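Local coordinates for putative pachytene checkpoint protein 2 (PDB 4XGU) that is a protein-remodelling AAA+ ATPase that probably plays a key role in chromosome recombination during meiosis, at residues 12-17 and 196-201; 159-164 and 202-207; 188-193 and 209-214. All blocks are in the same frame, centred on the assembly; numbering follows the deposited sequence.

Helix 185-199 and the strand that follows it, 206-212, tie the three contacts together. Interactions 1 and 3 share the helix, its end and its middle respectively, while interaction 2 uses the loop leading into the strand whose later part serves interaction 3. Interaction 3 is the buried one, where the helix packs on the central sheet through methionine, alanine and the methylenes of a lysine, with a glutamate carboxylate beside the lysine. Interaction 1, partly buried, crosses to the N-terminal domain and relies on a flat arginine-histidine stack. Interaction 2, also partly buried, lies farther from the centre of the chain and pairs a tyrosine and charged side chains at a helix end. Interactions 1 and 2 touch directly, through Ser-197 and Ser-207.

Interaction 1: 12-17 and 196-201; sequences HAEIRI and LSIRMN
The seam between the N-terminal Pch2 domain and the AAA ATPase domain is bridged here: His-12 and Glu-14, on the central strand 12-16 of the small N-terminal sheet, meet Ile-198 and Arg-199 at the end of helix 185-199. The guanidinium of Arg-199 lies flat on the imidazole of His-12, whose face suits a planar group, the two planes 1° apart and their centres 3.8 Å from each other. NE sits over the middle of the ring, while Arg-199 CD packs on the same face, 3.7 Å from the centroid of the His-12 ring, as a CH-pi contact. The Arg-199 chain bends at chi2 and chi3 (-106° and -140°), which brings its end up against the ring. Two residues on from His-12, CG of Glu-14 rests 3.9 Å from CG2 of Ile-198, and OE1 of Glu-14 lies 3.8 Å from CD1 of Ile-198; the branched isoleucine thus offers two methyls to the buried glutamate. OE2 of Glu-14 hydrogen-bonds to ND1 of His-195 on the same helix. An alanine in place of His-12 removes the flat surface, and the guanidinium would probably be left without its stacking partner and freer to swing. Since ring and guanidinium meet through their faces, the stack itself uses none of the N-H groups of Arg-199, which lie in the guanidinium plane and could serve other partners.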
ATOM      1  N   HIS B  12       2.753 -53.662  16.152  1.00 68.03           N
ATOM      2  CA  HIS B  12       1.962 -53.974  14.972  1.00 64.25           C
ATOM      3  C   HIS B  12       2.766 -54.755  13.941  1.00 58.59           C
ATOM      4  O   HIS B  12       3.998 -54.756  13.962  1.00 59.02           O
ATOM      5  CB  HIS B  12       1.417 -52.689  14.346  1.00 70.58           C
ATOM      6  CG  HIS B  12       0.497 -51.923  15.244  1.00 83.39           C
ATOM      7  ND1 HIS B  12      -0.877 -51.978  15.124  1.00 90.15           N
ATOM      8  CD2 HIS B  12       0.750 -51.088  16.278  1.00 87.38           C
ATOM      9  CE1 HIS B  12      -1.426 -51.207  16.044  1.00 93.10           C
ATOM     10  NE2 HIS B  12      -0.463 -50.656  16.758  1.00 91.67           N
ATOM     11  N   ALA B  13       2.059 -55.423  13.038  1.00 50.69           N
ATOM     12  CA  ALA B  13       2.710 -56.115  11.941  1.00 54.93           C
ATOM     13  C   ALA B  13       1.929 -55.926  10.645  1.00 62.57           C
ATOM     14  O   ALA B  13       0.726 -56.184  10.585  1.00 67.10           O
ATOM     15  CB  ALA B  13       2.870 -57.591  12.261  1.00 55.35           C
ATOM     16  N   GLU B  14       2.624 -55.462   9.613  1.00 56.83           N
ATOM     17  CA  GLU B  14       2.031 -55.280   8.299  1.00 59.61           C
ATOM     18  C   GLU B  14       2.577 -56.347   7.366  1.00 60.45           C
ATOM     19  O   GLU B  14       3.787 -56.523   7.264  1.00 58.88           O
ATOM     20  CB  GLU B  14       2.329 -53.883   7.753  1.00 65.62           C
ATOM     21  CG  GLU B  14       1.970 -52.758   8.712  1.00 79.28           C
ATOM     22  CD  GLU B  14       2.545 -51.416   8.289  1.00 89.87           C
ATOM     23  OE1 GLU B  14       3.062 -51.322   7.154  1.00 96.36           O
ATOM     24  OE2 GLU B  14       2.482 -50.459   9.093  1.00 87.17           O
ATOM     25  N   ILE B  15       1.683 -57.066   6.698  1.00 58.42           N
ATOM     26  CA  ILE B  15       2.096 -58.146   5.814  1.00 50.01           C
ATOM     27  C   ILE B  15       1.503 -57.977   4.423  1.00 54.37           C
ATOM     28  O   ILE B  15       0.284 -57.948   4.258  1.00 65.66           O
ATOM     29  CB  ILE B  15       1.677 -59.515   6.376  1.00 54.29           C
ATOM     30  CG1 ILE B  15       2.312 -59.745   7.748  1.00 54.01           C
ATOM     31  CG2 ILE B  15       2.062 -60.628   5.415  1.00 51.80           C
ATOM     32  CD1 ILE B  15       1.881 -61.041   8.408  1.00 51.26           C
ATOM     33  N   ARG B  16       2.369 -57.862   3.422  1.00 47.71           N
ATOM     34  CA  ARG B  16       1.921 -57.750   2.040  1.00 49.18           C
ATOM     35  C   ARG B  16       1.804 -59.125   1.389  1.00 55.27           C
ATOM     36  O   ARG B  16       2.800 -59.832   1.232  1.00 62.01           O
ATOM     37  CB  ARG B  16       2.880 -56.875   1.229  1.00 55.54           C
ATOM     38  CG  ARG B  16       2.393 -56.578  -0.181  1.00 62.58           C
ATOM     39  CD  ARG B  16       3.546 -56.455  -1.158  1.00 66.86           C
ATOM     40  NE  ARG B  16       4.569 -55.522  -0.698  1.00 76.52           N
ATOM     41  CZ  ARG B  16       5.726 -55.327  -1.321  1.00 83.80           C
ATOM     42  NH1 ARG B  16       6.003 -56.000  -2.430  1.00 82.45           N
ATOM     43  NH2 ARG B  16       6.607 -54.462  -0.839  1.00 89.38           N
ATOM     44  N   ILE B  17       0.585 -59.501   1.011  1.00 54.00           N
ATOM     45  CA  ILE B  17       0.364 -60.752   0.291  1.00 56.11           C
ATOM     46  C   ILE B  17       0.356 -60.541  -1.218  1.00 66.98           C
ATOM     47  O   ILE B  17       0.366 -59.407  -1.699  1.00 72.71           O
ATOM     48  CB  ILE B  17      -0.962 -61.417   0.692  1.00 54.64           C
ATOM     49  CG1 ILE B  17      -2.084 -60.379   0.728  1.00 49.30           C
ATOM     50  CG2 ILE B  17      -0.827 -62.114   2.034  1.00 54.78           C
ATOM     51  CD1 ILE B  17      -3.413 -60.937   1.173  1.00 46.17           C
ATOM     52  N   LEU B 196      -0.730 -45.691   7.769  1.00 52.79           N
ATOM     53  CA  LEU B 196      -2.040 -45.483   8.376  1.00 50.84           C
ATOM     54  C   LEU B 196      -3.145 -46.196   7.607  1.00 51.88           C
ATOM     55  O   LEU B 196      -4.057 -46.756   8.207  1.00 66.18           O
ATOM     56  CB  LEU B 196      -2.350 -43.994   8.469  1.00 58.05           C
ATOM     57  CG  LEU B 196      -1.580 -43.236   9.550  1.00 64.51           C
ATOM     58  CD1 LEU B 196      -1.883 -41.756   9.464  1.00 69.99           C
ATOM     59  CD2 LEU B 196      -1.926 -43.775  10.932  1.00 61.79           C
ATOM     60  N   SER B 197      -3.055 -46.182   6.280  1.00 49.24           N
ATOM     61  CA  SER B 197      -4.038 -46.861   5.441  1.00 50.80           C
ATOM     62  C   SER B 197      -4.066 -48.365   5.716  1.00 59.61           C
ATOM     63  O   SER B 197      -5.119 -48.998   5.649  1.00 67.83           O
ATOM     64  CB  SER B 197      -3.741 -46.608   3.964  1.00 49.82           C
ATOM     65  OG  SER B 197      -2.497 -47.178   3.598  1.00 58.59           O
ATOM     66  N   ILE B 198      -2.905 -48.930   6.026  1.00 56.00           N
ATOM     67  CA  ILE B 198      -2.810 -50.347   6.363  1.00 54.05           C
ATOM     68  C   ILE B 198      -3.216 -50.590   7.817  1.00 55.87           C
ATOM     69  O   ILE B 198      -3.948 -51.532   8.115  1.00 62.43           O
ATOM     70  CB  ILE B 198      -1.386 -50.887   6.128  1.00 53.89           C
ATOM     71  CG1 ILE B 198      -1.017 -50.782   4.647  1.00 50.01           C
ATOM     72  CG2 ILE B 198      -1.274 -52.329   6.595  1.00 55.57           C
ATOM     73  CD1 ILE B 198       0.439 -51.064   4.367  1.00 52.68           C
ATOM     74  N   ARG B 199      -2.739 -49.730   8.713  1.00 53.80           N
ATOM     75  CA  ARG B 199      -3.074 -49.815  10.132  1.00 56.42           C
ATOM     76  C   ARG B 199      -4.580 -49.767  10.375  1.00 59.67           C
ATOM     77  O   ARG B 199      -5.100 -50.472  11.237  1.00 60.19           O
ATOM     78  CB  ARG B 199      -2.401 -48.681  10.904  1.00 69.55           C
ATOM     79  CG  ARG B 199      -1.039 -49.018  11.484  1.00 84.15           C
ATOM     80  CD  ARG B 199      -1.133 -49.206  12.991  1.00 93.00           C
ATOM     81  NE  ARG B 199       0.009 -48.624  13.692  1.00 93.75           N
ATOM     82  CZ  ARG B 199      -0.093 -47.775  14.711  1.00 88.60           C
ATOM     83  NH1 ARG B 199      -1.290 -47.408  15.152  1.00 85.78           N
ATOM     84  NH2 ARG B 199       0.999 -47.296  15.291  1.00 85.45           N
ATOM     85  N   MET B 200      -5.271 -48.932   9.607  1.00 63.64           N
ATOM     86  CA  MET B 200      -6.703 -48.730   9.786  1.00 66.61           C
ATOM     87  C   MET B 200      -7.528 -49.519   8.772  1.00 71.00           C
ATOM     88  O   MET B 200      -8.711 -49.236   8.576  1.00 78.76           O
ATOM     89  CB  MET B 200      -7.046 -47.241   9.671  1.00 68.16           C
ATOM     90  CG  MET B 200      -6.216 -46.323  10.556  1.00 66.39           C
ATOM     91  SD  MET B 200      -6.739 -46.317  12.279  1.00 90.96           S
ATOM     92  CE  MET B 200      -5.455 -45.304  13.011  1.00124.33           C
ATOM     93  N   ASN B 201      -6.912 -50.504   8.125  1.00 71.42           N
ATOM     94  CA  ASN B 201      -7.578 -51.223   7.044  1.00 72.44           C
ATOM     95  C   ASN B 201      -8.760 -52.053   7.537  1.00 79.60           C
ATOM     96  O   ASN B 201      -9.674 -52.360   6.771  1.00 91.84           O
ATOM     97  CB  ASN B 201      -6.582 -52.114   6.299  1.00 69.92           C
ATOM     98  CG  ASN B 201      -6.172 -53.332   7.099  1.00 74.10           C
ATOM     99  OD1 ASN B 201      -6.240 -53.340   8.328  1.00 78.87           O
ATOM    100  ND2 ASN B 201      -5.733 -54.369   6.400  1.00 75.35           N
TER

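Interaction 2: 159-164 and 202-207; sequences LSEKHV and DKYSKS
The phenol ring of Tyr-204 is approached obliquely by CG of Glu-161, and the carboxylate beyond that carbon is turned so that its plane stands 88° from the ring. The closest atom of the tyrosine is its hydroxyl: OH lies 3.7 Å from CG and 3.8 Å from CB of Glu-161, so it is the methylene part of the glutamate that meets the phenol. A second flat group lies within the turn that ends the helix, where the backbone O of Glu-161 stands 3.1 Å above one face of the His-163 imidazole, displaced toward its rim. The glutamate runs first with CG anti to the backbone N (chi1 -167°) and then bends at chi2 (-83°), laying its carboxylate across the aliphatic chain of Lys-203 at about a right angle. There CD of Glu-161 is 3.8 Å from CD of Lys-203, and OE2 of Glu-161 is 3.9 Å from CE of Lys-203. The charged ends stay 4.3 Å apart between OE2 of Glu-161 and NZ of Lys-203, too far for a salt bridge, though the opposite charges probably attract across that gap. Long, flexible residues suit this outer place, since their methylenes can pack while their charges remain near solvent. Tyr-204 is the buried member, its ring leaning on Met-246 of strand 245-251 and on Asn-292. Beyond the contact, Leu-159 and Lys-162 pack on Tyr-395 and Ile-341 of a neighbouring subunit. The arrangement belongs to the P-loop NTPase alpha/beta fold, in which the end of helix 145-161 packs beside the connection that leads from helix 185-199 into strand 206-212 of the central sheet.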
ATOM      1  N   LEU B 159      -8.895 -41.558  17.227  1.00 69.45           N
ATOM      2  CA  LEU B 159      -9.927 -40.748  17.861  1.00 67.36           C
ATOM      3  C   LEU B 159     -11.009 -40.369  16.862  1.00 75.86           C
ATOM      4  O   LEU B 159     -12.197 -40.565  17.115  1.00 78.66           O
ATOM      5  CB  LEU B 159      -9.318 -39.486  18.475  1.00 61.61           C
ATOM      6  CG  LEU B 159      -8.518 -39.665  19.763  1.00 62.38           C
ATOM      7  CD1 LEU B 159      -7.799 -38.374  20.123  1.00 63.05           C
ATOM      8  CD2 LEU B 159      -9.439 -40.098  20.891  1.00 66.84           C
ATOM      9  N   SER B 160     -10.580 -39.837  15.721  1.00 80.42           N
ATOM     10  CA  SER B 160     -11.492 -39.390  14.675  1.00 83.44           C
ATOM     11  C   SER B 160     -12.405 -40.516  14.203  1.00 87.11           C
ATOM     12  O   SER B 160     -13.593 -40.300  13.970  1.00 94.57           O
ATOM     13  CB  SER B 160     -10.704 -38.826  13.495  1.00 84.19           C
ATOM     14  OG  SER B 160      -9.764 -37.868  13.945  1.00 85.97           O
ATOM     15  N   GLU B 161     -11.846 -41.716  14.072  1.00 83.06           N
ATOM     16  CA  GLU B 161     -12.630 -42.880  13.679  1.00 80.19           C
ATOM     17  C   GLU B 161     -13.685 -43.195  14.736  1.00 87.19           C
ATOM     18  O   GLU B 161     -14.777 -43.664  14.416  1.00 96.73           O
ATOM     19  CB  GLU B 161     -11.718 -44.089  13.452  1.00 78.97           C
ATOM     20  CG  GLU B 161     -12.386 -45.267  12.752  1.00 80.44           C
ATOM     21  CD  GLU B 161     -13.174 -46.151  13.702  1.00 86.29           C
ATOM     22  OE1 GLU B 161     -14.292 -46.573  13.336  1.00 90.03           O
ATOM     23  OE2 GLU B 161     -12.673 -46.425  14.814  1.00 87.32           O
ATOM     24  N   LYS B 162     -13.357 -42.920  15.996  1.00 82.65           N
ATOM     25  CA  LYS B 162     -14.271 -43.179  17.103  1.00 75.62           C
ATOM     26  C   LYS B 162     -15.237 -42.020  17.330  1.00 79.29           C
ATOM     27  O   LYS B 162     -15.959 -41.989  18.327  1.00 79.83           O
ATOM     28  CB  LYS B 162     -13.480 -43.469  18.377  1.00 73.16           C
ATOM     29  CG  LYS B 162     -12.780 -44.820  18.363  1.00 75.89           C
ATOM     30  CD  LYS B 162     -11.547 -44.820  19.251  1.00 82.61           C
ATOM     31  CE  LYS B 162     -10.887 -46.190  19.287  1.00 84.84           C
ATOM     32  NZ  LYS B 162     -11.727 -47.190  20.001  1.00 92.07           N
ATOM     33  N   HIS B 163     -15.233 -41.068  16.401  1.00 79.52           N
ATOM     34  CA  HIS B 163     -16.198 -39.969  16.374  1.00 82.91           C
ATOM     35  C   HIS B 163     -16.199 -39.119  17.642  1.00 83.58           C
ATOM     36  O   HIS B 163     -17.236 -38.934  18.277  1.00 87.00           O
ATOM     37  CB  HIS B 163     -17.600 -40.522  16.118  1.00 89.51           C
ATOM     38  CG  HIS B 163     -17.680 -41.408  14.915  1.00 99.88           C
ATOM     39  ND1 HIS B 163     -17.646 -40.919  13.627  1.00105.18           N
ATOM     40  CD2 HIS B 163     -17.778 -42.753  14.804  1.00103.31           C
ATOM     41  CE1 HIS B 163     -17.726 -41.924  12.774  1.00105.85           C
ATOM     42  NE2 HIS B 163     -17.807 -43.048  13.462  1.00104.96           N
ATOM     43  N   VAL B 164     -15.031 -38.594  17.996  1.00 84.43           N
ATOM     44  CA  VAL B 164     -14.904 -37.717  19.152  1.00 84.47           C
ATOM     45  C   VAL B 164     -15.599 -36.389  18.908  1.00 86.83           C
ATOM     46  O   VAL B 164     -15.489 -35.819  17.825  1.00 90.52           O
ATOM     47  CB  VAL B 164     -13.431 -37.440  19.496  1.00 84.17           C
ATOM     48  CG1 VAL B 164     -13.324 -36.677  20.810  1.00 87.62           C
ATOM     49  CG2 VAL B 164     -12.661 -38.732  19.575  1.00 91.93           C
ATOM     50  N   ASP B 202      -8.743 -52.410   8.816  1.00 77.13           N
ATOM     51  CA  ASP B 202      -9.872 -53.106   9.419  1.00 86.79           C
ATOM     52  C   ASP B 202     -11.052 -52.146   9.560  1.00 82.19           C
ATOM     53  O   ASP B 202     -12.211 -52.544   9.440  1.00 88.34           O
ATOM     54  CB  ASP B 202      -9.485 -53.694  10.780  1.00102.60           C
ATOM     55  CG  ASP B 202     -10.389 -54.844  11.203  1.00123.77           C
ATOM     56  OD1 ASP B 202     -11.615 -54.771  10.969  1.00132.19           O
ATOM     57  OD2 ASP B 202      -9.868 -55.829  11.770  1.00128.23           O
ATOM     58  N   LYS B 203     -10.747 -50.875   9.802  1.00 71.90           N
ATOM     59  CA  LYS B 203     -11.775 -49.853   9.966  1.00 65.97           C
ATOM     60  C   LYS B 203     -12.222 -49.262   8.628  1.00 70.42           C
ATOM     61  O   LYS B 203     -13.386 -48.898   8.466  1.00 75.61           O
ATOM     62  CB  LYS B 203     -11.272 -48.735  10.884  1.00 67.63           C
ATOM     63  CG  LYS B 203     -10.894 -49.194  12.284  1.00 66.20           C
ATOM     64  CD  LYS B 203     -12.094 -49.776  13.007  1.00 72.12           C
ATOM     65  CE  LYS B 203     -11.738 -50.217  14.416  1.00 78.67           C
ATOM     66  NZ  LYS B 203     -12.940 -50.713  15.146  1.00 82.72           N
ATOM     67  N   TYR B 204     -11.297 -49.159   7.677  1.00 69.35           N
ATOM     68  CA  TYR B 204     -11.616 -48.611   6.360  1.00 67.57           C
ATOM     69  C   TYR B 204     -11.375 -49.628   5.253  1.00 70.42           C
ATOM     70  O   TYR B 204     -10.292 -50.202   5.146  1.00 68.53           O
ATOM     71  CB  TYR B 204     -10.797 -47.347   6.088  1.00 58.82           C
ATOM     72  CG  TYR B 204     -11.071 -46.221   7.057  1.00 54.77           C
ATOM     73  CD1 TYR B 204     -12.157 -45.373   6.879  1.00 59.37           C
ATOM     74  CD2 TYR B 204     -10.242 -46.005   8.150  1.00 52.69           C
ATOM     75  CE1 TYR B 204     -12.411 -44.340   7.766  1.00 62.16           C
ATOM     76  CE2 TYR B 204     -10.486 -44.975   9.041  1.00 54.50           C
ATOM     77  CZ  TYR B 204     -11.570 -44.146   8.846  1.00 59.90           C
ATOM     78  OH  TYR B 204     -11.811 -43.124   9.737  1.00 63.06           O
ATOM     79  N   SER B 205     -12.393 -49.839   4.426  1.00 77.57           N
ATOM     80  CA  SER B 205     -12.298 -50.772   3.312  1.00 81.19           C
ATOM     81  C   SER B 205     -11.435 -50.211   2.182  1.00 83.43           C
ATOM     82  O   SER B 205     -10.624 -50.928   1.598  1.00 90.81           O
ATOM     83  CB  SER B 205     -13.697 -51.121   2.793  1.00 88.28           C
ATOM     84  OG  SER B 205     -14.544 -49.983   2.786  1.00 93.52           O
ATOM     85  N   LYS B 206     -11.608 -48.926   1.885  1.00 82.14           N
ATOM     86  CA  LYS B 206     -10.863 -48.265   0.816  1.00 80.14           C
ATOM     87  C   LYS B 206     -10.136 -47.036   1.359  1.00 74.51           C
ATOM     88  O   LYS B 206     -10.641 -46.360   2.250  1.00 77.52           O
ATOM     89  CB  LYS B 206     -11.807 -47.871  -0.328  1.00 88.51           C
ATOM     90  CG  LYS B 206     -11.142 -47.130  -1.480  1.00 94.76           C
ATOM     91  CD  LYS B 206     -12.132 -46.819  -2.594  1.00 95.88           C
ATOM     92  CE  LYS B 206     -11.472 -46.027  -3.712  1.00 94.07           C
ATOM     93  NZ  LYS B 206     -12.396 -45.798  -4.857  1.00 95.53           N
ATOM     94  N   SER B 207      -8.952 -46.748   0.831  1.00 74.28           N
ATOM     95  CA  SER B 207      -8.203 -45.577   1.275  1.00 73.40           C
ATOM     96  C   SER B 207      -7.583 -44.831   0.098  1.00 70.64           C
ATOM     97  O   SER B 207      -6.895 -45.425  -0.730  1.00 77.36           O
ATOM     98  CB  SER B 207      -7.118 -45.984   2.273  1.00 75.49           C
ATOM     99  OG  SER B 207      -6.393 -44.855   2.724  1.00 78.07           O
TER

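Interaction 3: 188-193 and 209-214; sequences LCKGLA and MLEINS
Lys-190 crosses both Met-209 and Glu-211 at about a right angle, its aliphatic chain reaching from helix 188-193 over two side chains that rise from the same face of strand 209-212. Its CD touches the terminal methyl of Met-209, with CE of that methionine 3.6 Å away. One carbon further on, CE of Lys-190 lies before the carboxylate of Glu-211, 3.6 Å from OE1 and 3.7 Å from OE2. Bends at chi2 (-78°) and chi4 (62°) give the lysine this path, for its first bond does not aim at the strand and only the later part of the chain comes near. The ammonium itself stops short: NZ of Lys-190 is 4.3 Å from OE1 of Glu-211, beyond a salt bridge, leaving at most a loose electrostatic attraction. The glutamate's firm polar bond is made by OE1 to NE1 of Trp-125 on the adjoining strand 123-127. This is the helix that follows the P-loop, packed on the central sheet of the AAA+ ATPase module; the axes of 188-193 and 209-212 pass 11.0 Å apart at closest and run antiparallel, at 172°. Lys-190 lies close to Thr-186 of the predicted ATP-binding loop, and its side chain is about 7 Å from the bound ADP at the nearest atoms. Met-209 turns CG away from its own amide nitrogen and runs extended from there toward the helix, its flexible thioether fitting between the lysine and Ala-193. The small side chain of Ala-193 faces the strand and leaves room for the thioether, its CB 4.3 Å from SD of Met-209. Phe-248 of strand 245-251 and Leu-127 of strand 123-127 both touch Met-209 and Ala-193, extending this apolar patch across the neighbouring strands.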
ATOM      1  N   LEU B 188       7.841 -38.044   4.274  1.00 68.44           N
ATOM      2  CA  LEU B 188       7.234 -38.372   5.559  1.00 57.29           C
ATOM      3  C   LEU B 188       5.719 -38.486   5.433  1.00 58.17           C
ATOM      4  O   LEU B 188       5.116 -39.438   5.924  1.00 59.14           O
ATOM      5  CB  LEU B 188       7.586 -37.319   6.612  1.00 61.77           C
ATOM      6  CG  LEU B 188       8.972 -37.391   7.251  1.00 66.91           C
ATOM      7  CD1 LEU B 188       9.148 -36.262   8.253  1.00 63.75           C
ATOM      8  CD2 LEU B 188       9.175 -38.737   7.925  1.00 66.25           C
ATOM      9  N   CYS B 189       5.109 -37.510   4.769  1.00 61.60           N
ATOM     10  CA  CYS B 189       3.663 -37.500   4.584  1.00 57.95           C
ATOM     11  C   CYS B 189       3.191 -38.687   3.756  1.00 52.39           C
ATOM     12  O   CYS B 189       2.170 -39.296   4.068  1.00 56.91           O
ATOM     13  CB  CYS B 189       3.217 -36.198   3.921  1.00 59.98           C
ATOM     14  SG  CYS B 189       3.347 -34.746   4.979  1.00 64.49           S
ATOM     15  N   LYS B 190       3.931 -39.003   2.698  1.00 58.35           N
ATOM     16  CA  LYS B 190       3.591 -40.135   1.846  1.00 56.84           C
ATOM     17  C   LYS B 190       3.623 -41.424   2.659  1.00 57.03           C
ATOM     18  O   LYS B 190       2.636 -42.160   2.718  1.00 65.69           O
ATOM     19  CB  LYS B 190       4.555 -40.243   0.663  1.00 61.13           C
ATOM     20  CG  LYS B 190       4.716 -38.986  -0.175  1.00 71.36           C
ATOM     21  CD  LYS B 190       3.551 -38.778  -1.121  1.00 81.03           C
ATOM     22  CE  LYS B 190       3.966 -37.965  -2.343  1.00 83.64           C
ATOM     23  NZ  LYS B 190       5.009 -38.659  -3.154  1.00 88.71           N
ATOM     24  N   GLY B 191       4.762 -41.681   3.295  1.00 50.81           N
ATOM     25  CA  GLY B 191       4.963 -42.910   4.041  1.00 48.10           C
ATOM     26  C   GLY B 191       4.022 -43.043   5.218  1.00 57.18           C
ATOM     27  O   GLY B 191       3.565 -44.145   5.540  1.00 63.16           O
ATOM     28  N   LEU B 192       3.735 -41.916   5.862  1.00 55.48           N
ATOM     29  CA  LEU B 192       2.833 -41.890   7.008  1.00 53.33           C
ATOM     30  C   LEU B 192       1.429 -42.334   6.614  1.00 58.67           C
ATOM     31  O   LEU B 192       0.816 -43.162   7.287  1.00 70.31           O
ATOM     32  CB  LEU B 192       2.791 -40.491   7.616  1.00 50.56           C
ATOM     33  CG  LEU B 192       1.737 -40.250   8.691  1.00 51.82           C
ATOM     34  CD1 LEU B 192       1.983 -41.150   9.889  1.00 51.16           C
ATOM     35  CD2 LEU B 192       1.744 -38.790   9.096  1.00 54.00           C
ATOM     36  N   ALA B 193       0.928 -41.777   5.517  1.00 58.07           N
ATOM     37  CA  ALA B 193      -0.371 -42.157   4.983  1.00 53.99           C
ATOM     38  C   ALA B 193      -0.370 -43.610   4.507  1.00 60.12           C
ATOM     39  O   ALA B 193      -1.391 -44.292   4.581  1.00 66.16           O
ATOM     40  CB  ALA B 193      -0.767 -41.226   3.848  1.00 52.06           C
ATOM     41  N   MET B 209      -5.660 -40.964  -1.381  1.00 66.00           N
ATOM     42  CA  MET B 209      -4.919 -39.754  -1.036  1.00 61.56           C
ATOM     43  C   MET B 209      -4.902 -38.765  -2.190  1.00 63.13           C
ATOM     44  O   MET B 209      -4.575 -39.121  -3.322  1.00 65.48           O
ATOM     45  CB  MET B 209      -3.482 -40.077  -0.624  1.00 58.59           C
ATOM     46  CG  MET B 209      -2.534 -38.874  -0.714  1.00 54.44           C
ATOM     47  SD  MET B 209      -0.946 -39.125   0.114  1.00 77.22           S
ATOM     48  CE  MET B 209       0.061 -37.890  -0.695  1.00 48.03           C
ATOM     49  N   LEU B 210      -5.251 -37.520  -1.886  1.00 68.71           N
ATOM     50  CA  LEU B 210      -5.227 -36.440  -2.862  1.00 68.17           C
ATOM     51  C   LEU B 210      -4.061 -35.502  -2.602  1.00 69.77           C
ATOM     52  O   LEU B 210      -3.970 -34.885  -1.541  1.00 74.69           O
ATOM     53  CB  LEU B 210      -6.543 -35.667  -2.836  1.00 67.31           C
ATOM     54  CG  LEU B 210      -7.663 -36.351  -3.616  1.00 77.41           C
ATOM     55  CD1 LEU B 210      -9.010 -35.760  -3.262  1.00 82.81           C
ATOM     56  CD2 LEU B 210      -7.398 -36.223  -5.109  1.00 82.93           C
ATOM     57  N   GLU B 211      -3.166 -35.402  -3.577  1.00 66.11           N
ATOM     58  CA  GLU B 211      -1.994 -34.552  -3.448  1.00 71.58           C
ATOM     59  C   GLU B 211      -2.149 -33.274  -4.264  1.00 79.28           C
ATOM     60  O   GLU B 211      -2.467 -33.320  -5.452  1.00 88.05           O
ATOM     61  CB  GLU B 211      -0.739 -35.308  -3.880  1.00 78.52           C
ATOM     62  CG  GLU B 211       0.541 -34.508  -3.729  1.00 90.57           C
ATOM     63  CD  GLU B 211       1.773 -35.306  -4.099  1.00 99.24           C
ATOM     64  OE1 GLU B 211       1.623 -36.463  -4.549  1.00103.68           O
ATOM     65  OE2 GLU B 211       2.892 -34.772  -3.936  1.00100.09           O
ATOM     66  N   ILE B 212      -1.922 -32.134  -3.619  1.00 81.45           N
ATOM     67  CA  ILE B 212      -2.065 -30.836  -4.267  1.00 83.10           C
ATOM     68  C   ILE B 212      -0.736 -30.082  -4.294  1.00 90.15           C
ATOM     69  O   ILE B 212       0.063 -30.192  -3.362  1.00 92.24           O
ATOM     70  CB  ILE B 212      -3.124 -29.967  -3.553  1.00 79.46           C
ATOM     71  CG1 ILE B 212      -4.369 -30.794  -3.228  1.00 81.72           C
ATOM     72  CG2 ILE B 212      -3.491 -28.758  -4.395  1.00 80.26           C
ATOM     73  CD1 ILE B 212      -5.433 -30.022  -2.469  1.00 80.80           C
ATOM     74  N   ASN B 213      -0.505 -29.341  -5.376  1.00 96.20           N
ATOM     75  CA  ASN B 213       0.623 -28.416  -5.489  1.00 98.67           C
ATOM     76  C   ASN B 213       1.988 -29.104  -5.505  1.00106.76           C
ATOM     77  O   ASN B 213       2.903 -28.697  -4.789  1.00107.24           O
ATOM     78  CB  ASN B 213       0.574 -27.391  -4.350  1.00 91.49           C
ATOM     79  CG  ASN B 213       1.385 -26.150  -4.645  1.00 89.70           C
ATOM     80  OD1 ASN B 213       1.511 -25.739  -5.797  1.00 96.15           O
ATOM     81  ND2 ASN B 213       1.942 -25.546  -3.603  1.00 85.59           N
ATOM     82  N   SER B 214       2.129 -30.136  -6.331  1.00115.80           N
ATOM     83  CA  SER B 214       3.397 -30.850  -6.438  1.00124.68           C
ATOM     84  C   SER B 214       3.964 -30.788  -7.856  1.00136.96           C
ATOM     85  O   SER B 214       3.524 -31.526  -8.739  1.00142.61           O
ATOM     86  CB  SER B 214       3.228 -32.307  -6.011  1.00123.56           C
ATOM     87  OG  SER B 214       2.429 -33.020  -6.939  1.00124.85           O
TER